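PDB 1O7X: citrate synthase from Sulfolobus solfataricus, which belongs to the citrate synthase family of mainly helical proteins and forms a dimer of identical subunits. Local coordinates for residues S43-I48 with D64-L69; K68-Y73 with P146-S151; E74-V79 with A101-I106. One frame throughout, in Å; residues are numbered along the deposited sequence.

Contact 1 (S43-I48 with D64-L69); sequences SYEETI and DLKAKL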
loop_
_atom_site.group_PDB
_atom_site.type_symbol
_atom_site.label_atom_id
_atom_site.label_comp_id
_atom_site.label_asym_id
_atom_site.label_seq_id
_atom_site.Cartn_x
_atom_site.Cartn_y
_atom_site.Cartn_z
ATOM N N SER A 43 -30.267 4.051 -4.961
ATOM C CA SER A 43 -29.374 2.955 -5.249
ATOM C C SER A 43 -27.905 3.227 -4.893
ATOM O O SER A 43 -27.498 4.344 -4.539
ATOM C CB SER A 43 -29.364 2.784 -6.777
ATOM O OG SER A 43 -28.620 3.895 -7.266
ATOM N N TYR A 44 -27.073 2.209 -5.172
ATOM C CA TYR A 44 -25.632 2.363 -5.019
ATOM C C TYR A 44 -25.132 3.455 -5.968
ATOM O O TYR A 44 -24.337 4.297 -5.573
ATOM C CB TYR A 44 -24.843 1.075 -5.255
ATOM C CG TYR A 44 -23.353 1.236 -4.990
ATOM C CD1 TYR A 44 -22.882 1.859 -3.845
ATOM C CD2 TYR A 44 -22.416 0.774 -5.902
ATOM C CE1 TYR A 44 -21.544 2.006 -3.602
ATOM C CE2 TYR A 44 -21.062 0.920 -5.672
ATOM C CZ TYR A 44 -20.627 1.534 -4.515
ATOM O OH TYR A 44 -19.269 1.682 -4.282
ATOM N N GLU A 45 -25.629 3.506 -7.187
ATOM C CA GLU A 45 -25.290 4.504 -8.179
ATOM C C GLU A 45 -25.521 5.931 -7.689
ATOM O O GLU A 45 -24.724 6.851 -7.924
ATOM C CB GLU A 45 -26.130 4.265 -9.441
ATOM C CG GLU A 45 -25.691 3.101 -10.298
ATOM C CD GLU A 45 -26.459 1.823 -10.059
ATOM O OE1 GLU A 45 -27.081 1.707 -8.985
ATOM O OE2 GLU A 45 -26.467 0.925 -10.928
ATOM N N GLU A 46 -26.618 6.151 -6.972
ATOM C CA GLU A 46 -26.956 7.464 -6.459
ATOM C C GLU A 46 -25.967 7.822 -5.355
ATOM O O GLU A 46 -25.561 8.969 -5.225
ATOM C CB GLU A 46 -28.407 7.519 -5.963
ATOM C CG GLU A 46 -28.796 8.941 -5.525
ATOM C CD GLU A 46 -30.123 8.990 -4.802
ATOM O OE1 GLU A 46 -30.302 8.167 -3.890
ATOM O OE2 GLU A 46 -30.995 9.814 -5.138
ATOM N N THR A 47 -25.527 6.818 -4.596
ATOM C CA THR A 47 -24.519 7.001 -3.558
ATOM C C THR A 47 -23.159 7.272 -4.191
ATOM O O THR A 47 -22.318 8.001 -3.633
ATOM C CB THR A 47 -24.455 5.791 -2.613
ATOM O OG1 THR A 47 -25.763 5.518 -2.108
ATOM C CG2 THR A 47 -23.518 6.085 -1.453
ATOM N N ILE A 48 -22.920 6.716 -5.377
ATOM C CA ILE A 48 -21.654 7.022 -6.043
ATOM C C ILE A 48 -21.683 8.517 -6.360
ATOM O O ILE A 48 -20.873 9.255 -5.800
ATOM C CB ILE A 48 -21.427 6.200 -7.300
ATOM C CG1 ILE A 48 -21.260 4.725 -6.934
ATOM C CG2 ILE A 48 -20.205 6.715 -8.032
ATOM C CD1 ILE A 48 -21.429 3.832 -8.135
ATOM N N ASP A 64 -26.555 9.634 -16.740
ATOM C CA ASP A 64 -25.275 9.712 -17.432
ATOM C C ASP A 64 -24.264 8.886 -16.629
ATOM O O ASP A 64 -23.658 7.982 -17.206
ATOM C CB ASP A 64 -24.693 11.103 -17.625
ATOM C CG ASP A 64 -25.690 12.138 -18.113
ATOM O OD1 ASP A 64 -26.289 11.845 -19.175
ATOM O OD2 ASP A 64 -25.841 13.173 -17.425
ATOM N N LEU A 65 -24.155 9.134 -15.323
ATOM C CA LEU A 65 -23.242 8.340 -14.503
ATOM C C LEU A 65 -23.428 6.862 -14.824
ATOM O O LEU A 65 -22.502 6.148 -15.206
ATOM C CB LEU A 65 -23.422 8.618 -13.016
ATOM C CG LEU A 65 -22.748 7.710 -11.990
ATOM C CD1 LEU A 65 -21.284 8.041 -11.831
ATOM C CD2 LEU A 65 -23.394 7.855 -10.614
ATOM N N LYS A 66 -24.663 6.392 -14.758
ATOM C CA LYS A 66 -25.030 5.015 -15.045
ATOM C C LYS A 66 -24.436 4.530 -16.357
ATOM O O LYS A 66 -23.876 3.443 -16.434
ATOM C CB LYS A 66 -26.553 4.891 -15.073
ATOM C CG LYS A 66 -27.178 4.816 -13.683
ATOM C CD LYS A 66 -28.594 4.272 -13.839
ATOM C CE LYS A 66 -29.173 3.774 -12.534
ATOM N NZ LYS A 66 -30.491 3.114 -12.776
ATOM N N ALA A 67 -24.573 5.353 -17.392
ATOM C CA ALA A 67 -24.031 5.065 -18.706
ATOM C C ALA A 67 -22.507 4.987 -18.592
ATOM O O ALA A 67 -21.888 4.013 -19.012
ATOM C CB ALA A 67 -24.447 6.117 -19.708
ATOM N N LYS A 68 -21.929 5.995 -17.946
ATOM C CA LYS A 68 -20.483 5.964 -17.727
ATOM C C LYS A 68 -20.129 4.625 -17.099
ATOM O O LYS A 68 -19.413 3.865 -17.773
ATOM C CB LYS A 68 -20.010 7.199 -16.981
ATOM C CG LYS A 68 -18.500 7.390 -17.045
ATOM C CD LYS A 68 -18.052 8.096 -18.312
ATOM C CE LYS A 68 -16.672 7.590 -18.734
ATOM N NZ LYS A 68 -16.693 7.159 -20.169
ATOM N N LEU A 69 -20.658 4.234 -15.943
ATOM C CA LEU A 69 -20.355 2.911 -15.400
ATOM C C LEU A 69 -20.384 1.853 -16.494
ATOM O O LEU A 69 -19.342 1.271 -16.789
ATOM C CB LEU A 69 -21.296 2.423 -14.310
ATOM C CG LEU A 69 -21.311 3.127 -12.965
ATOM C CD1 LEU A 69 -22.434 2.585 -12.095
ATOM C CD2 LEU A 69 -19.977 3.002 -12.258
#
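Ile48 and Glu45, a turn apart on helix 44-53, pack against Leu65 and Leu69, a turn apart on helix 59-70. The two short helical segments run at 101° to each other, so they meet over a small patch with their axes 10.3 Å apart. The close-packed part is mostly apolar. Ile48 spans both leucines with its two branches: CG2 lies 4.2 Å from Leu65 CD1, and CD1 lies 4.3 Å from Leu69 CD1. The other methyl of Leu65, CD2, comes up to the backbone oxygen of Glu45. Glu45 belongs to this part through its aliphatic stem: CG is 3.8 Å from Leu69 CD1, and a sharp bend at the second torsion (chi2 97°) turns the carboxylate off the patch. Helix 116-138 closes off the patch through Ile121, against both leucines, and Ile124, against Ile48.

The looser side is that of Lys66, which is partly exposed. Its extended chain crosses the Glu45 side chain at about a right angle, with Lys66 CG 4.1 Å from Glu45 CG. Glu45 OE2 and Lys66 NZ are 4.9 Å apart, not in contact; each is bonded elsewhere, the carboxylate to Phe152 N and the ammonium to Asp150 O. A buried carboxylate set at the start of helix 152-161, with a lysine close by, would probably be stabilised in its charged form, so the helix pair offers methyls for packing and a carboxylate that accepts from the first turn of helix 152-161.

Contact 2 (K68-Y73 with P146-S151); sequences KLNEEY and PEPSDS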
loop_
_atom_site.group_PDB
_atom_site.type_symbol
_atom_site.label_atom_id
_atom_site.label_comp_id
_atom_site.label_asym_id
_atom_site.label_seq_id
_atom_site.Cartn_x
_atom_site.Cartn_y
_atom_site.Cartn_z
ATOM N N LYS A 68 -21.929 5.995 -17.946
ATOM C CA LYS A 68 -20.483 5.964 -17.727
ATOM C C LYS A 68 -20.129 4.625 -17.099
ATOM O O LYS A 68 -19.413 3.865 -17.773
ATOM C CB LYS A 68 -20.010 7.199 -16.981
ATOM C CG LYS A 68 -18.500 7.390 -17.045
ATOM C CD LYS A 68 -18.052 8.096 -18.312
ATOM C CE LYS A 68 -16.672 7.590 -18.734
ATOM N NZ LYS A 68 -16.693 7.159 -20.169
ATOM N N LEU A 69 -20.658 4.234 -15.943
ATOM C CA LEU A 69 -20.355 2.911 -15.400
ATOM C C LEU A 69 -20.384 1.853 -16.494
ATOM O O LEU A 69 -19.342 1.271 -16.789
ATOM C CB LEU A 69 -21.296 2.423 -14.310
ATOM C CG LEU A 69 -21.311 3.127 -12.965
ATOM C CD1 LEU A 69 -22.434 2.585 -12.095
ATOM C CD2 LEU A 69 -19.977 3.002 -12.258
ATOM N N ASN A 70 -21.517 1.636 -17.144
ATOM C CA ASN A 70 -21.716 0.662 -18.203
ATOM C C ASN A 70 -20.666 0.585 -19.305
ATOM O O ASN A 70 -20.458 -0.493 -19.874
ATOM C CB ASN A 70 -23.079 0.878 -18.867
ATOM C CG ASN A 70 -24.227 0.221 -18.137
ATOM O OD1 ASN A 70 -24.102 -0.801 -17.454
ATOM N ND2 ASN A 70 -25.401 0.850 -18.276
ATOM N N GLU A 71 -19.999 1.674 -19.647
ATOM C CA GLU A 71 -18.948 1.753 -20.620
ATOM C C GLU A 71 -17.591 1.298 -20.092
ATOM O O GLU A 71 -16.614 1.310 -20.840
ATOM C CB GLU A 71 -18.758 3.236 -21.020
ATOM C CG GLU A 71 -19.550 3.625 -22.242
ATOM C CD GLU A 71 -19.309 4.979 -22.857
ATOM O OE1 GLU A 71 -18.659 5.864 -22.265
ATOM O OE2 GLU A 71 -19.819 5.138 -24.000
ATOM N N GLU A 72 -17.482 1.010 -18.802
ATOM C CA GLU A 72 -16.209 0.781 -18.154
ATOM C C GLU A 72 -15.970 -0.527 -17.434
ATOM O O GLU A 72 -15.034 -0.577 -16.621
ATOM C CB GLU A 72 -16.084 1.923 -17.121
ATOM C CG GLU A 72 -15.873 3.320 -17.631
ATOM C CD GLU A 72 -14.618 3.529 -18.445
ATOM O OE1 GLU A 72 -13.744 2.638 -18.546
ATOM O OE2 GLU A 72 -14.508 4.638 -19.023
ATOM N N TYR A 73 -16.706 -1.597 -17.687
ATOM C CA TYR A 73 -16.475 -2.853 -16.984
ATOM C C TYR A 73 -15.310 -3.648 -17.554
ATOM O O TYR A 73 -14.616 -4.354 -16.815
ATOM C CB TYR A 73 -17.713 -3.742 -16.948
ATOM C CG TYR A 73 -18.828 -3.235 -16.062
ATOM C CD1 TYR A 73 -20.039 -2.857 -16.642
ATOM C CD2 TYR A 73 -18.719 -3.135 -14.681
ATOM C CE1 TYR A 73 -21.095 -2.397 -15.882
ATOM C CE2 TYR A 73 -19.765 -2.681 -13.916
ATOM C CZ TYR A 73 -20.952 -2.318 -14.516
ATOM O OH TYR A 73 -22.021 -1.853 -13.777
ATOM N N PRO A 146 -18.733 -8.087 -16.488
ATOM C CA PRO A 146 -20.031 -7.486 -16.337
ATOM C C PRO A 146 -20.485 -6.811 -17.618
ATOM O O PRO A 146 -19.712 -6.043 -18.199
ATOM C CB PRO A 146 -19.865 -6.425 -15.259
ATOM C CG PRO A 146 -18.697 -6.900 -14.486
ATOM C CD PRO A 146 -17.778 -7.562 -15.486
ATOM N N GLU A 147 -21.733 -7.058 -18.013
ATOM C CA GLU A 147 -22.284 -6.377 -19.178
ATOM C C GLU A 147 -23.175 -5.225 -18.703
ATOM O O GLU A 147 -23.686 -5.232 -17.584
ATOM C CB GLU A 147 -23.157 -7.256 -20.054
ATOM C CG GLU A 147 -22.554 -8.545 -20.567
ATOM C CD GLU A 147 -23.580 -9.669 -20.590
ATOM O OE1 GLU A 147 -24.764 -9.403 -20.262
ATOM O OE2 GLU A 147 -23.171 -10.810 -20.925
ATOM N N PRO A 148 -23.371 -4.285 -19.606
ATOM C CA PRO A 148 -24.229 -3.149 -19.324
ATOM C C PRO A 148 -25.610 -3.670 -18.942
ATOM O O PRO A 148 -26.116 -4.652 -19.479
ATOM C CB PRO A 148 -24.209 -2.343 -20.600
ATOM C CG PRO A 148 -22.964 -2.755 -21.322
ATOM C CD PRO A 148 -22.792 -4.213 -20.966
ATOM N N SER A 149 -26.220 -3.028 -17.956
ATOM C CA SER A 149 -27.536 -3.351 -17.455
ATOM C C SER A 149 -28.111 -2.111 -16.762
ATOM O O SER A 149 -27.493 -1.053 -16.680
ATOM C CB SER A 149 -27.550 -4.556 -16.535
ATOM O OG SER A 149 -27.814 -4.282 -15.173
ATOM N N ASP A 150 -29.328 -2.300 -16.256
ATOM C CA ASP A 150 -30.106 -1.291 -15.562
ATOM C C ASP A 150 -29.453 -0.957 -14.229
ATOM O O ASP A 150 -29.682 0.174 -13.779
ATOM C CB ASP A 150 -31.578 -1.652 -15.368
ATOM C CG ASP A 150 -31.838 -3.118 -15.113
ATOM O OD1 ASP A 150 -30.897 -3.932 -14.983
ATOM O OD2 ASP A 150 -33.009 -3.566 -15.020
ATOM N N SER A 151 -28.677 -1.859 -13.629
ATOM C CA SER A 151 -27.988 -1.488 -12.397
ATOM C C SER A 151 -26.614 -2.143 -12.316
ATOM O O SER A 151 -26.255 -3.051 -13.066
ATOM C CB SER A 151 -28.808 -1.834 -11.162
ATOM O OG SER A 151 -28.475 -3.133 -10.718
#
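Asn70, late in helix 59-70, pairs its side-chain amide with both backbone polar groups of Ser149, a bidentate arrangement that joins the helix to the irregular chain leading into helix 152-161. The side chain first runs over a proline. Asn70 CB lies 3.8 Å from Pro148 CB, and Asn70 CG is 3.6 Å from Pro148 CB. The amide then divides. OD1 accepts from Ser149 N at 3.1 Å, with the donor well above the carbonyl plane, 41° out of it. ND2 donates to Ser149 O at 3.2 Å, and this oxygen lies almost in the plane of the amide. Ser149 is nearly fully extended, which brings its own N-H and C=O to the same side, while asparagine offers one donor and one acceptor at a matching spacing. Pro148 suits the place beside Ser149 because its rigid ring gives the Asn70 side chain an apolar surface; Pro146 does the same for Tyr73.

Ser151 closes the loop as the N-cap of helix 152-161, its OG accepting from Lys154 N.

The buried half of the contact belongs to Tyr73. With CG anti to the carbonyl carbon (chi1 -70°), the ring reaches toward Pro146 and receives a CH-pi contact over one face: Pro146 CB stands 3.6 Å from the centroid of the Tyr73 ring, 21° off the normal. Leu69 O lies over the opposite face, near the rim. Phe152 and Ser155 of helix 152-161 also touch this tyrosine. At the edge of the Tyr73 ring, in its plane, sits Asn70 OD1, the same oxygen that accepts from Ser149 N.

Contact 3 (E74-V79 with A101-I106); sequences EVPQEV and AALASI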
loop_
_atom_site.group_PDB
_atom_site.type_symbol
_atom_site.label_atom_id
_atom_site.label_comp_id
_atom_site.label_asym_id
_atom_site.label_seq_id
_atom_site.Cartn_x
_atom_site.Cartn_y
_atom_site.Cartn_z
ATOM N N GLU A 74 -15.131 -3.568 -18.866
ATOM C CA GLU A 74 -14.064 -4.316 -19.523
ATOM C C GLU A 74 -12.719 -3.970 -18.891
ATOM O O GLU A 74 -12.471 -2.816 -18.566
ATOM C CB GLU A 74 -13.997 -4.041 -21.018
ATOM C CG GLU A 74 -13.509 -5.190 -21.891
ATOM C CD GLU A 74 -13.695 -4.914 -23.377
ATOM O OE1 GLU A 74 -14.173 -3.809 -23.741
ATOM O OE2 GLU A 74 -13.369 -5.792 -24.210
ATOM N N VAL A 75 -11.936 -5.003 -18.631
ATOM C CA VAL A 75 -10.582 -4.881 -18.142
ATOM C C VAL A 75 -9.663 -5.600 -19.138
ATOM O O VAL A 75 -10.007 -6.672 -19.646
ATOM C CB VAL A 75 -10.334 -5.421 -16.726
ATOM C CG1 VAL A 75 -11.279 -4.788 -15.714
ATOM C CG2 VAL A 75 -10.414 -6.939 -16.605
ATOM N N PRO A 76 -8.507 -5.023 -19.430
ATOM C CA PRO A 76 -7.547 -5.652 -20.328
ATOM C C PRO A 76 -7.375 -7.118 -19.960
ATOM O O PRO A 76 -7.400 -7.465 -18.774
ATOM C CB PRO A 76 -6.288 -4.829 -20.116
ATOM C CG PRO A 76 -6.758 -3.498 -19.661
ATOM C CD PRO A 76 -8.006 -3.755 -18.850
ATOM N N GLN A 77 -7.173 -8.015 -20.926
ATOM C CA GLN A 77 -7.030 -9.437 -20.629
ATOM C C GLN A 77 -5.819 -9.799 -19.784
ATOM O O GLN A 77 -5.843 -10.817 -19.074
ATOM C CB GLN A 77 -7.089 -10.268 -21.912
ATOM C CG GLN A 77 -6.979 -11.771 -21.773
ATOM C CD GLN A 77 -8.241 -12.474 -21.324
ATOM O OE1 GLN A 77 -9.370 -12.028 -21.581
ATOM N NE2 GLN A 77 -8.105 -13.615 -20.639
ATOM N N GLU A 78 -4.799 -8.963 -19.758
ATOM C CA GLU A 78 -3.581 -9.176 -18.988
ATOM C C GLU A 78 -3.897 -9.163 -17.501
ATOM O O GLU A 78 -3.388 -10.032 -16.801
ATOM C CB GLU A 78 -2.498 -8.143 -19.278
ATOM C CG GLU A 78 -2.118 -8.086 -20.746
ATOM C CD GLU A 78 -3.242 -7.526 -21.603
ATOM O OE1 GLU A 78 -3.906 -6.593 -21.116
ATOM O OE2 GLU A 78 -3.456 -8.051 -22.713
ATOM N N VAL A 79 -4.741 -8.240 -17.066
ATOM C CA VAL A 79 -5.134 -8.249 -15.663
ATOM C C VAL A 79 -5.795 -9.593 -15.330
ATOM O O VAL A 79 -5.391 -10.253 -14.358
ATOM C CB VAL A 79 -6.107 -7.123 -15.298
ATOM C CG1 VAL A 79 -6.449 -7.207 -13.819
ATOM C CG2 VAL A 79 -5.514 -5.769 -15.630
ATOM N N ALA A 101 -2.716 -3.578 -8.780
ATOM C CA ALA A 101 -1.350 -3.314 -9.198
ATOM C C ALA A 101 -1.250 -3.536 -10.708
ATOM O O ALA A 101 -0.659 -2.707 -11.429
ATOM C CB ALA A 101 -0.333 -4.165 -8.449
ATOM N N ALA A 102 -1.850 -4.623 -11.218
ATOM C CA ALA A 102 -1.728 -4.792 -12.686
ATOM C C ALA A 102 -2.334 -3.570 -13.350
ATOM O O ALA A 102 -1.585 -2.837 -13.992
ATOM C CB ALA A 102 -2.141 -6.150 -13.184
ATOM N N LEU A 103 -3.567 -3.176 -13.058
ATOM C CA LEU A 103 -4.153 -1.950 -13.615
ATOM C C LEU A 103 -3.371 -0.659 -13.391
ATOM O O LEU A 103 -3.298 0.236 -14.254
ATOM C CB LEU A 103 -5.565 -1.793 -13.042
ATOM C CG LEU A 103 -6.660 -2.692 -13.636
ATOM C CD1 LEU A 103 -7.874 -2.736 -12.720
ATOM C CD2 LEU A 103 -7.012 -2.147 -15.005
ATOM N N ALA A 104 -2.709 -0.489 -12.255
ATOM C CA ALA A 104 -1.940 0.719 -11.984
ATOM C C ALA A 104 -0.794 0.880 -12.979
ATOM O O ALA A 104 -0.508 1.983 -13.440
ATOM C CB ALA A 104 -1.387 0.693 -10.572
ATOM N N SER A 105 -0.130 -0.220 -13.317
ATOM C CA SER A 105 1.014 -0.136 -14.211
ATOM C C SER A 105 0.591 -0.120 -15.661
ATOM O O SER A 105 1.380 0.404 -16.451
ATOM C CB SER A 105 2.075 -1.162 -13.856
ATOM O OG SER A 105 1.751 -2.478 -14.215
ATOM N N ILE A 106 -0.597 -0.504 -16.044
ATOM C CA ILE A 106 -1.047 -0.416 -17.427
ATOM C C ILE A 106 -1.567 0.981 -17.738
ATOM O O ILE A 106 -1.622 1.423 -18.880
ATOM C CB ILE A 106 -2.187 -1.436 -17.667
ATOM C CG1 ILE A 106 -1.631 -2.846 -17.894
ATOM C CG2 ILE A 106 -3.084 -1.061 -18.819
ATOM C CD1 ILE A 106 -2.646 -3.955 -17.742
#
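Val79 meets Ala102, Leu103 and Ile106 where the start of helix 77-85 lies against the last turns of helix 92-106, two consecutive helices packed early end against late end, as in a helical hairpin. One methyl does most of the work. Val79 CG2 comes 3.8 Å from Leu103 CG, 4.0 Å from Ile106 CD1 and 4.2 Å from Ala102 CB. It is directed there by the first torsion, which sets CG1 anti to the backbone N (chi1 180°) and leaves CG2 anti to the carbonyl carbon. The residue sizes suit the fit: the small Ala102 lets the backbones come near, with the Val79 and Ala102 CA atoms 5.7 Å apart, while the longer Leu103 and Ile106 reach across from their own helix. Leu103 meets the valine at about a right angle.

Next comes Pro76, the N-cap residue of helix 77-85. A proline fits this position because its missing N-H costs the helix no bond, and the ring adds apolar surface: its CD is 4.3 Å from Leu103 CD2, and its CB is 4.4 Å from Ile106 CD1. The bent Glu78 borders the cluster loosely, with both its CB and its OE1 about 4.5 Å from Ile106 CD1.

Further out, Leu130 of helix 116-138 packs on both Val79 and Leu103, and Tyr203 of helix 202-213 packs on Leu103. Met86 of the second subunit rests on Ala102, Ser105 and Ile106, so this part of helix 92-106 also lies at the dimer interface. Ser105, although polar, turns back into its own helix, where OG makes a weak hydrogen bond of 3.4 Å to Ala102 O.

How the contacts relate
Read from the N terminus, contact 1 closes first, a short loop in which helix 59-70 is brought back against helix 44-53. Contact 2 opens where contact 1 ends, sharing Lys68 and Leu69, and spans a much longer excursion that returns only at 146-151. Contact 3 begins directly after Tyr73 and closes at 101-106, so it lies wholly within that excursion, between consecutive helices 77-85 and 92-106. The centres of contacts 1 and 2 are about 9 Å apart and the two touch, whereas contact 3 lies farther from contact 2, their centres about 18 Å apart, on the dimer side. Helix 116-138 packs beside all three, giving them a common neighbour.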